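Long-range contact in GTP pyrophosphokinase YjbM (Bacillus subtilis, PDB 5DEC), which synthesises the alarmone (p)ppGpp by transferring pyrophosphate from ATP to GDP or GTP, as a cooperative homotetramer: residues Asp79-Ile93 and Leu144-Phe156. Numbering follows the deposited sequence.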
loop_
_atom_site.group_PDB
_atom_site.type_symbol
_atom_site.label_atom_id
_atom_site.label_comp_id
_atom_site.label_asym_id
_atom_site.label_seq_id
_atom_site.Cartn_x
_atom_site.Cartn_y
_atom_site.Cartn_z
ATOM N N ASP B 79 -24.898 -3.148 2.311
ATOM C CA ASP B 79 -23.609 -3.775 2.029
ATOM C C ASP B 79 -22.983 -3.326 0.714
ATOM O O ASP B 79 -22.175 -4.044 0.127
ATOM C CB ASP B 79 -23.761 -5.291 2.015
ATOM C CG ASP B 79 -24.692 -5.766 0.922
ATOM O OD1 ASP B 79 -25.610 -5.008 0.546
ATOM O OD2 ASP B 79 -24.498 -6.894 0.432
ATOM N N ILE B 80 -23.320 -2.123 0.272
ATOM C CA ILE B 80 -22.618 -1.533 -0.847
ATOM C C ILE B 80 -21.150 -1.433 -0.463
ATOM O O ILE B 80 -20.258 -1.793 -1.246
ATOM C CB ILE B 80 -23.210 -0.166 -1.210
ATOM C CG1 ILE B 80 -24.633 -0.361 -1.730
ATOM C CG2 ILE B 80 -22.354 0.534 -2.260
ATOM C CD1 ILE B 80 -25.417 0.922 -1.852
ATOM N N ALA B 81 -20.906 -0.974 0.762
ATOM C CA ALA B 81 -19.567 -0.996 1.336
ATOM C C ALA B 81 -19.471 -2.145 2.333
ATOM O O ALA B 81 -20.376 -2.334 3.161
ATOM C CB ALA B 81 -19.257 0.320 2.011
ATOM N N GLY B 82 -18.394 -2.920 2.267
ATOM C CA GLY B 82 -18.259 -4.047 3.186
ATOM C C GLY B 82 -16.836 -4.279 3.655
ATOM O O GLY B 82 -15.882 -4.111 2.895
ATOM N N LEU B 83 -16.681 -4.676 4.915
ATOM C CA LEU B 83 -15.381 -5.125 5.392
ATOM C C LEU B 83 -15.503 -6.521 5.953
ATOM O O LEU B 83 -16.592 -6.958 6.347
ATOM C CB LEU B 83 -14.788 -4.195 6.450
ATOM C CG LEU B 83 -14.100 -2.982 5.820
ATOM C CD1 LEU B 83 -15.101 -1.851 5.657
ATOM C CD2 LEU B 83 -12.882 -2.557 6.595
ATOM N N ARG B 84 -14.392 -7.239 5.971
ATOM C CA ARG B 84 -14.394 -8.544 6.616
ATOM C C ARG B 84 -13.231 -8.607 7.554
ATOM O O ARG B 84 -12.093 -8.275 7.180
ATOM C CB ARG B 84 -14.335 -9.675 5.598
ATOM C CG ARG B 84 -15.536 -9.598 4.673
ATOM C CD ARG B 84 -15.844 -10.870 3.933
ATOM N NE ARG B 84 -17.101 -10.688 3.213
ATOM C CZ ARG B 84 -17.417 -11.301 2.080
ATOM N NH1 ARG B 84 -16.581 -12.181 1.544
ATOM N NH2 ARG B 84 -18.591 -11.058 1.505
ATOM N N ILE B 85 -13.523 -9.024 8.779
ATOM C CA ILE B 85 -12.497 -9.149 9.795
ATOM C C ILE B 85 -12.336 -10.647 10.055
ATOM O O ILE B 85 -13.303 -11.310 10.418
ATOM C CB ILE B 85 -12.887 -8.412 11.097
ATOM C CG1 ILE B 85 -13.121 -6.912 10.829
ATOM C CG2 ILE B 85 -11.812 -8.603 12.141
ATOM C CD1 ILE B 85 -13.647 -6.130 12.077
ATOM N N MET B 86 -11.124 -11.170 9.861
ATOM C CA MET B 86 -10.858 -12.601 10.052
ATOM C C MET B 86 -10.114 -12.816 11.367
ATOM O O MET B 86 -9.128 -12.133 11.637
ATOM C CB MET B 86 -10.030 -13.161 8.895
ATOM C CG MET B 86 -10.865 -13.881 7.847
ATOM S SD MET B 86 -12.127 -12.825 7.102
ATOM C CE MET B 86 -11.127 -11.688 6.166
ATOM N N CYS B 87 -10.596 -13.762 12.165
ATOM C CA CYS B 87 -10.012 -14.062 13.470
ATOM C C CYS B 87 -9.522 -15.506 13.529
ATOM O O CYS B 87 -10.087 -16.376 12.887
ATOM C CB CYS B 87 -11.048 -13.826 14.577
ATOM S SG CYS B 87 -11.913 -12.247 14.469
ATOM N N GLN B 88 -8.503 -15.759 14.340
ATOM C CA GLN B 88 -7.968 -17.105 14.521
ATOM C C GLN B 88 -8.916 -18.024 15.266
ATOM O O GLN B 88 -9.116 -19.171 14.869
ATOM C CB GLN B 88 -6.655 -17.010 15.271
ATOM C CG GLN B 88 -5.736 -18.172 15.108
ATOM C CD GLN B 88 -4.320 -17.784 15.457
ATOM O OE1 GLN B 88 -4.033 -17.427 16.592
ATOM N NE2 GLN B 88 -3.434 -17.820 14.472
ATOM N N PHE B 89 -9.495 -17.524 16.353
ATOM C CA PHE B 89 -10.342 -18.347 17.226
ATOM C C PHE B 89 -11.772 -17.816 17.306
ATOM O O PHE B 89 -12.009 -16.605 17.203
ATOM C CB PHE B 89 -9.755 -18.417 18.646
ATOM C CG PHE B 89 -8.381 -19.001 18.704
ATOM C CD1 PHE B 89 -8.195 -20.376 18.663
ATOM C CD2 PHE B 89 -7.263 -18.178 18.778
ATOM C CE1 PHE B 89 -6.912 -20.921 18.714
ATOM C CE2 PHE B 89 -5.975 -18.718 18.821
ATOM C CZ PHE B 89 -5.799 -20.089 18.787
ATOM N N VAL B 90 -12.724 -18.722 17.507
ATOM C CA VAL B 90 -14.117 -18.344 17.671
ATOM C C VAL B 90 -14.302 -17.305 18.787
ATOM O O VAL B 90 -15.101 -16.369 18.638
ATOM C CB VAL B 90 -14.991 -19.589 17.952
ATOM C CG1 VAL B 90 -16.369 -19.190 18.426
ATOM C CG2 VAL B 90 -15.086 -20.452 16.707
ATOM N N ASP B 91 -13.551 -17.441 19.885
ATOM C CA ASP B 91 -13.698 -16.502 21.009
ATOM C C ASP B 91 -13.159 -15.106 20.666
ATOM O O ASP B 91 -13.520 -14.113 21.300
ATOM C CB ASP B 91 -13.011 -17.037 22.260
ATOM C CG ASP B 91 -13.718 -16.609 23.539
ATOM O OD1 ASP B 91 -13.537 -15.446 23.966
ATOM O OD2 ASP B 91 -14.480 -17.429 24.100
ATOM N N ASP B 92 -12.300 -15.030 19.658
ATOM C CA ASP B 92 -11.829 -13.734 19.190
ATOM C C ASP B 92 -12.967 -12.900 18.637
ATOM O O ASP B 92 -12.893 -11.675 18.648
ATOM C CB ASP B 92 -10.751 -13.888 18.122
ATOM C CG ASP B 92 -9.451 -14.384 18.685
ATOM O OD1 ASP B 92 -9.208 -14.117 19.884
ATOM O OD2 ASP B 92 -8.671 -15.018 17.932
ATOM N N ILE B 93 -14.009 -13.558 18.139
ATOM C CA ILE B 93 -15.103 -12.841 17.495
ATOM C C ILE B 93 -15.860 -11.956 18.494
ATOM O O ILE B 93 -16.122 -10.795 18.219
ATOM C CB ILE B 93 -16.051 -13.815 16.795
ATOM C CG1 ILE B 93 -15.303 -14.462 15.631
ATOM C CG2 ILE B 93 -17.288 -13.100 16.260
ATOM C CD1 ILE B 93 -16.061 -15.551 14.959
ATOM N N LEU B 144 -23.573 3.740 5.171
ATOM C CA LEU B 144 -23.743 2.418 5.750
ATOM C C LEU B 144 -22.605 1.539 5.291
ATOM O O LEU B 144 -22.233 1.555 4.115
ATOM C CB LEU B 144 -25.078 1.810 5.341
ATOM C CG LEU B 144 -26.289 2.509 5.923
ATOM C CD1 LEU B 144 -27.555 2.037 5.228
ATOM C CD2 LEU B 144 -26.327 2.220 7.419
ATOM N N VAL B 145 -22.021 0.812 6.235
ATOM C CA VAL B 145 -20.937 -0.112 5.941
ATOM C C VAL B 145 -21.209 -1.416 6.663
ATOM O O VAL B 145 -21.397 -1.417 7.884
ATOM C CB VAL B 145 -19.568 0.419 6.401
ATOM C CG1 VAL B 145 -18.470 -0.556 6.020
ATOM C CG2 VAL B 145 -19.292 1.835 5.813
ATOM N N GLU B 146 -21.232 -2.519 5.925
ATOM C CA GLU B 146 -21.392 -3.823 6.566
ATOM C C GLU B 146 -20.036 -4.342 7.036
ATOM O O GLU B 146 -19.060 -4.309 6.294
ATOM C CB GLU B 146 -22.013 -4.837 5.613
ATOM C CG GLU B 146 -22.170 -6.217 6.245
ATOM C CD GLU B 146 -22.557 -7.273 5.220
ATOM O OE1 GLU B 146 -21.637 -7.827 4.576
ATOM O OE2 GLU B 146 -23.766 -7.522 5.042
ATOM N N ILE B 147 -19.967 -4.807 8.276
ATOM C CA ILE B 147 -18.737 -5.409 8.775
ATOM C C ILE B 147 -19.056 -6.854 9.166
ATOM O O ILE B 147 -19.922 -7.086 10.002
ATOM C CB ILE B 147 -18.173 -4.690 10.006
ATOM C CG1 ILE B 147 -17.931 -3.202 9.731
ATOM C CG2 ILE B 147 -16.872 -5.387 10.467
ATOM C CD1 ILE B 147 -17.365 -2.458 10.924
ATOM N N GLN B 148 -18.396 -7.821 8.544
ATOM C CA GLN B 148 -18.548 -9.219 8.965
ATOM C C GLN B 148 -17.334 -9.674 9.756
ATOM O O GLN B 148 -16.218 -9.238 9.485
ATOM C CB GLN B 148 -18.749 -10.153 7.779
ATOM C CG GLN B 148 -19.919 -9.814 6.878
ATOM C CD GLN B 148 -20.222 -10.953 5.912
ATOM O OE1 GLN B 148 -19.914 -12.116 6.192
ATOM N NE2 GLN B 148 -20.771 -10.620 4.752
ATOM N N ILE B 149 -17.557 -10.515 10.765
ATOM C CA ILE B 149 -16.463 -11.059 11.550
ATOM C C ILE B 149 -16.517 -12.598 11.415
ATOM O O ILE B 149 -17.562 -13.191 11.637
ATOM C CB ILE B 149 -16.569 -10.635 13.014
ATOM C CG1 ILE B 149 -16.952 -9.139 13.102
ATOM C CG2 ILE B 149 -15.249 -10.939 13.779
ATOM C CD1 ILE B 149 -17.209 -8.687 14.527
ATOM N N ARG B 150 -15.400 -13.215 11.043
ATOM C CA ARG B 150 -15.363 -14.643 10.723
ATOM C C ARG B 150 -14.090 -15.264 11.224
ATOM O O ARG B 150 -13.066 -14.601 11.242
ATOM C CB ARG B 150 -15.418 -14.867 9.203
ATOM C CG ARG B 150 -16.602 -14.290 8.471
ATOM C CD ARG B 150 -16.370 -14.415 6.977
ATOM N NE ARG B 150 -17.575 -14.178 6.199
ATOM C CZ ARG B 150 -17.631 -14.268 4.879
ATOM N NH1 ARG B 150 -16.542 -14.595 4.196
ATOM N NH2 ARG B 150 -18.777 -14.062 4.248
ATOM N N THR B 151 -14.113 -16.548 11.576
ATOM C CA THR B 151 -12.839 -17.240 11.737
ATOM C C THR B 151 -12.258 -17.488 10.360
ATOM O O THR B 151 -12.962 -17.370 9.353
ATOM C CB THR B 151 -12.948 -18.593 12.490
ATOM O OG1 THR B 151 -13.822 -19.465 11.766
ATOM C CG2 THR B 151 -13.505 -18.399 13.906
ATOM N N LEU B 152 -10.973 -17.824 10.325
ATOM C CA LEU B 152 -10.292 -18.185 9.096
ATOM C C LEU B 152 -11.013 -19.330 8.366
ATOM O O LEU B 152 -11.173 -19.297 7.144
ATOM C CB LEU B 152 -8.838 -18.578 9.400
ATOM C CG LEU B 152 -7.929 -17.468 9.967
ATOM C CD1 LEU B 152 -6.583 -18.009 10.490
ATOM C CD2 LEU B 152 -7.698 -16.397 8.922
ATOM N N ALA B 153 -11.424 -20.344 9.122
ATOM C CA ALA B 153 -12.066 -21.522 8.558
ATOM C C ALA B 153 -13.456 -21.206 8.003
ATOM O O ALA B 153 -13.825 -21.685 6.930
ATOM C CB ALA B 153 -12.147 -22.623 9.615
ATOM N N MET B 154 -14.228 -20.405 8.742
ATOM C CA MET B 154 -15.506 -19.863 8.253
ATOM C C MET B 154 -15.317 -19.078 6.958
ATOM O O MET B 154 -16.118 -19.172 6.029
ATOM C CB MET B 154 -16.116 -18.918 9.297
ATOM C CG MET B 154 -16.580 -19.584 10.567
ATOM S SD MET B 154 -16.790 -18.401 11.923
ATOM C CE MET B 154 -17.843 -17.182 11.292
ATOM N N ASN B 155 -14.297 -18.234 6.932
ATOM C CA ASN B 155 -14.069 -17.405 5.763
ATOM C C ASN B 155 -13.709 -18.281 4.560
ATOM O O ASN B 155 -14.156 -18.046 3.435
ATOM C CB ASN B 155 -12.957 -16.379 6.023
ATOM C CG ASN B 155 -12.754 -15.439 4.844
ATOM O OD1 ASN B 155 -13.694 -14.784 4.408
ATOM N ND2 ASN B 155 -11.525 -15.335 4.362
ATOM N N PHE B 156 -12.889 -19.290 4.814
ATOM C CA PHE B 156 -12.507 -20.222 3.747
ATOM C C PHE B 156 -13.750 -20.905 3.161
ATOM O O PHE B 156 -13.972 -20.894 1.938
ATOM C CB PHE B 156 -11.507 -21.248 4.295
ATOM C CG PHE B 156 -11.098 -22.298 3.308
ATOM C CD1 PHE B 156 -11.064 -22.033 1.944
ATOM C CD2 PHE B 156 -10.697 -23.541 3.750
ATOM C CE1 PHE B 156 -10.690 -23.015 1.041
ATOM C CE2 PHE B 156 -10.300 -24.529 2.845
ATOM C CZ PHE B 156 -10.280 -24.255 1.505
HETATM O O HOH W 1 -23.380 -0.013 2.190
HETATM O O HOH W 2 -18.809 -7.481 4.479
HETATM O O HOH W 3 -13.823 -12.989 2.366
#
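Two donors grip Leu83 O: the backbone N of Gln148, at 3.0 Å and nearly straight (174°), and a water that also donates to Glu146 OE1. The first bond belongs to a parallel strand pair in the mixed sheet of the RelA/SpoT synthetase domain; amides of 81-87 and 144-151 alternate as donors, and the short-segment axes diverge by only 25°. Asp79, which binds magnesium and ATP, and Glu146, the inferred proton acceptor, approach each other near the start of the pair, Asp79 CB lying 3.8 Å from Glu146 OE2, while Lys55 and Lys63 take the Asp79 carboxylate. Gln148 NE2 donates to Glu146 OE1 at 2.9 Å, from above the carboxylate plane, and Ser125 holds Gln148 OE1. Arg150 NH2 sits 3.7 Å above the centre of the guanidinium of Arg84, an ATP-binding residue, planes 31° apart, while Arg84 CD lies over the Arg150 guanidinium, toward its rim. With an alanine here, Arg150 would probably lose that cover, and the water bridging Arg84 NH1 to Asn155 OD1 one mate. On the opposite face Leu83 CD1 packs against Val145 CG1. Met86, its chain bent at chi2 and chi3, brings SD to 3.5 Å from CG of Asn155, an allosteric-site residue whose OD1 accepts from Arg150 NH1 at 2.9 Å.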